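Local coordinates for Iron(III) ABC transporter, periplasmic iron-compound-binding protein (Vibrio cholerae, PDB 3TEF) that probably binds iron-loaded catecholate siderophores in the periplasm and delivers them to an ABC transporter for iron uptake, at residues A[251-260]-A[272-280]. Residues are numbered along the deposited sequence; the frame is centred on the assembly and turned at random.
Sequences HIAYLDVNAW and QMVADMKAS
The indole of Trp260 is sandwiched between Met273 and Leu255: CG of Met273 lies over the centre of one face, 3.7 Å from the centroid of the five-membered ring, while Leu255 CD1 covers the opposite face. Met277 comes to the ring edge instead, its SD 3.8 Å from Trp260 CH2. Both methionines make Met-aromatic contacts, Met273 SD standing well above the six-membered ring (4.8 Å from its centroid). In this periplasmic binding protein fold, the body of the C-terminal helix 267-279 packs on helix 257-262 and the loop before it, while the chain end meets edge strand 252-254 through Ala253 CB and Ser280 CB (3.7 Å). It illustrates how one carboxylate can fasten a helix to a strand-helix junction. The carboxylate of Asp276 lies nearly in the indole plane (6°), and its OD2 accepts Trp260 NE1 at 2.8 Å through the anti lone pair. The same oxygen takes the backbone N of Asp256 at 2.9 Å, an almost straight bond (173°) arriving from above the carboxylate plane. Asp256 OD2 caps helix 257-262 by accepting from Ala259 N. Gln272 CG packs on Asp256 CB (3.6 Å), the two side chains nearly perpendicular, and Gln272 NE2 donates to Asp276 OD1 at 3.0 Å.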
loop_
_atom_site.group_PDB
_atom_site.type_symbol
_atom_site.label_atom_id
_atom_site.label_comp_id
_atom_site.label_asym_id
_atom_site.label_seq_id
_atom_site.Cartn_x
_atom_site.Cartn_y
_atom_site.Cartn_z
ATOM N N HIS A 251 3.378 -19.045 13.446
ATOM C CA HIS A 251 3.108 -18.398 12.170
ATOM C C HIS A 251 2.064 -17.292 12.282
ATOM O O HIS A 251 1.225 -17.143 11.391
ATOM C CB HIS A 251 2.679 -19.423 11.107
ATOM C CG HIS A 251 3.789 -20.311 10.639
ATOM N ND1 HIS A 251 3.566 -21.518 10.004
ATOM C CD2 HIS A 251 5.138 -20.173 10.701
ATOM C CE1 HIS A 251 4.719 -22.080 9.705
ATOM N NE2 HIS A 251 5.694 -21.282 10.117
ATOM N N ILE A 252 2.106 -16.538 13.375
ATOM C CA ILE A 252 1.392 -15.264 13.446
ATOM C C ILE A 252 2.383 -14.175 13.075
ATOM O O ILE A 252 3.419 -14.021 13.735
ATOM C CB ILE A 252 0.840 -14.951 14.846
ATOM C CG1 ILE A 252 -0.133 -16.030 15.310
ATOM C CG2 ILE A 252 0.154 -13.579 14.848
ATOM C CD1 ILE A 252 -0.723 -15.755 16.685
ATOM N N ALA A 253 2.076 -13.432 12.015
ATOM C CA ALA A 253 2.954 -12.368 11.548
ATOM C C ALA A 253 2.276 -11.014 11.710
ATOM O O ALA A 253 1.132 -10.839 11.289
ATOM C CB ALA A 253 3.323 -12.593 10.100
ATOM N N TYR A 254 2.980 -10.064 12.322
ATOM C CA TYR A 254 2.467 -8.694 12.465
ATOM C C TYR A 254 3.017 -7.803 11.354
ATOM O O TYR A 254 4.138 -7.303 11.434
ATOM C CB TYR A 254 2.759 -8.139 13.869
ATOM C CG TYR A 254 2.079 -8.965 14.938
ATOM C CD1 TYR A 254 0.790 -8.668 15.350
ATOM C CD2 TYR A 254 2.708 -10.077 15.498
ATOM C CE1 TYR A 254 0.147 -9.432 16.295
ATOM C CE2 TYR A 254 2.074 -10.848 16.453
ATOM C CZ TYR A 254 0.792 -10.520 16.848
ATOM O OH TYR A 254 0.133 -11.274 17.788
ATOM N N LEU A 255 2.213 -7.634 10.308
ATOM C CA LEU A 255 2.649 -6.968 9.087
ATOM C C LEU A 255 2.957 -5.491 9.320
ATOM O O LEU A 255 2.291 -4.832 10.116
ATOM C CB LEU A 255 1.579 -7.099 8.003
ATOM C CG LEU A 255 1.143 -8.506 7.567
ATOM C CD1 LEU A 255 0.110 -8.397 6.472
ATOM C CD2 LEU A 255 2.323 -9.329 7.085
ATOM N N ASP A 256 3.949 -4.973 8.608
ATOM C CA ASP A 256 4.301 -3.563 8.740
ATOM C C ASP A 256 3.123 -2.722 8.260
ATOM O O ASP A 256 2.727 -2.786 7.100
ATOM C CB ASP A 256 5.546 -3.239 7.920
ATOM C CG ASP A 256 6.016 -1.811 8.127
ATOM O OD1 ASP A 256 6.789 -1.564 9.078
ATOM O OD2 ASP A 256 5.608 -0.931 7.352
ATOM N N VAL A 257 2.545 -1.939 9.155
ATOM C CA VAL A 257 1.311 -1.242 8.807
ATOM C C VAL A 257 1.511 -0.194 7.715
ATOM O O VAL A 257 0.697 -0.088 6.805
ATOM C CB VAL A 257 0.655 -0.595 10.034
ATOM C CG1 VAL A 257 -0.637 0.110 9.617
ATOM C CG2 VAL A 257 0.376 -1.653 11.075
ATOM N N ASN A 258 2.595 0.571 7.789
ATOM C CA ASN A 258 2.877 1.522 6.727
ATOM C C ASN A 258 2.964 0.836 5.363
ATOM O O ASN A 258 2.355 1.274 4.390
ATOM C CB ASN A 258 4.182 2.276 6.983
ATOM C CG ASN A 258 4.577 3.141 5.805
ATOM O OD1 ASN A 258 3.971 4.187 5.567
ATOM N ND2 ASN A 258 5.568 2.686 5.030
ATOM N N ALA A 259 3.734 -0.242 5.299
ATOM C CA ALA A 259 4.016 -0.863 4.016
ATOM C C ALA A 259 2.761 -1.452 3.375
ATOM O O ALA A 259 2.581 -1.337 2.168
ATOM C CB ALA A 259 5.077 -1.936 4.150
ATOM N N TRP A 260 1.922 -2.104 4.183
ATOM C CA TRP A 260 0.771 -2.853 3.649
ATOM C C TRP A 260 -0.509 -2.038 3.511
ATOM O O TRP A 260 -1.349 -2.333 2.656
ATOM C CB TRP A 260 0.474 -4.079 4.524
ATOM C CG TRP A 260 1.526 -5.157 4.465
ATOM C CD1 TRP A 260 2.717 -5.174 5.138
ATOM C CD2 TRP A 260 1.471 -6.385 3.723
ATOM N NE1 TRP A 260 3.411 -6.319 4.843
ATOM C CE2 TRP A 260 2.666 -7.082 3.978
ATOM C CE3 TRP A 260 0.533 -6.950 2.846
ATOM C CZ2 TRP A 260 2.950 -8.323 3.403
ATOM C CZ3 TRP A 260 0.809 -8.181 2.286
ATOM C CH2 TRP A 260 2.008 -8.854 2.563
ATOM N N GLN A 272 9.357 -3.984 1.845
ATOM C CA GLN A 272 8.974 -4.395 3.189
ATOM C C GLN A 272 7.932 -5.516 3.203
ATOM O O GLN A 272 8.001 -6.416 4.043
ATOM C CB GLN A 272 8.482 -3.199 4.012
ATOM C CG GLN A 272 8.186 -3.526 5.469
ATOM C CD GLN A 272 9.437 -3.877 6.249
ATOM O OE1 GLN A 272 10.390 -3.100 6.281
ATOM N NE2 GLN A 272 9.452 -5.062 6.856
ATOM N N MET A 273 6.950 -5.452 2.299
ATOM C CA MET A 273 5.985 -6.542 2.185
ATOM C C MET A 273 6.707 -7.858 1.928
ATOM O O MET A 273 6.383 -8.878 2.528
ATOM C CB MET A 273 4.985 -6.274 1.057
ATOM C CG MET A 273 4.099 -5.044 1.305
ATOM S SD MET A 273 3.197 -4.544 -0.165
ATOM C CE MET A 273 2.204 -6.016 -0.448
ATOM N N VAL A 274 7.652 -7.833 0.995
ATOM C CA VAL A 274 8.460 -9.017 0.701
ATOM C C VAL A 274 9.201 -9.510 1.952
ATOM O O VAL A 274 9.165 -10.702 2.288
ATOM C CB VAL A 274 9.464 -8.741 -0.432
ATOM C CG1 VAL A 274 10.556 -9.811 -0.453
ATOM C CG2 VAL A 274 8.747 -8.679 -1.769
ATOM N N ALA A 275 9.853 -8.590 2.650
ATOM C CA ALA A 275 10.563 -8.944 3.880
ATOM C C ALA A 275 9.616 -9.571 4.899
ATOM O O ALA A 275 9.970 -10.551 5.556
ATOM C CB ALA A 275 11.265 -7.737 4.478
ATOM N N ASP A 276 8.419 -9.007 5.041
ATOM C CA ASP A 276 7.452 -9.538 5.998
ATOM C C ASP A 276 7.049 -10.964 5.638
ATOM O O ASP A 276 6.940 -11.822 6.515
ATOM C CB ASP A 276 6.191 -8.665 6.097
ATOM C CG ASP A 276 6.422 -7.354 6.827
ATOM O OD1 ASP A 276 7.448 -7.207 7.535
ATOM O OD2 ASP A 276 5.548 -6.461 6.706
ATOM N N MET A 277 6.815 -11.209 4.350
ATOM C CA MET A 277 6.398 -12.531 3.889
ATOM C C MET A 277 7.528 -13.552 4.075
ATOM O O MET A 277 7.292 -14.679 4.504
ATOM C CB MET A 277 5.932 -12.487 2.432
ATOM C CG MET A 277 4.624 -11.718 2.180
ATOM S SD MET A 277 3.075 -12.531 2.692
ATOM C CE MET A 277 3.002 -12.080 4.419
ATOM N N LYS A 278 8.754 -13.148 3.764
ATOM C CA LYS A 278 9.913 -14.012 4.008
ATOM C C LYS A 278 9.965 -14.455 5.468
ATOM O O LYS A 278 10.128 -15.644 5.768
ATOM C CB LYS A 278 11.210 -13.302 3.620
ATOM C CG LYS A 278 11.459 -13.264 2.118
ATOM C CD LYS A 278 12.778 -12.571 1.790
ATOM C CE LYS A 278 13.115 -12.684 0.308
ATOM N NZ LYS A 278 13.423 -14.087 -0.089
ATOM N N ALA A 279 9.807 -13.491 6.370
ATOM C CA ALA A 279 9.864 -13.755 7.801
ATOM C C ALA A 279 8.811 -14.772 8.234
ATOM O O ALA A 279 9.095 -15.649 9.050
ATOM C CB ALA A 279 9.724 -12.460 8.587
ATOM N N SER A 280 7.603 -14.671 7.686
ATOM C CA SER A 280 6.539 -15.601 8.059
ATOM C C SER A 280 6.612 -16.886 7.239
ATOM O O SER A 280 7.187 -17.882 7.677
ATOM C CB SER A 280 5.163 -14.952 7.912
ATOM O OG SER A 280 4.701 -15.020 6.575
HETATM O O HOH W 1 9.786 -1.994 8.765
#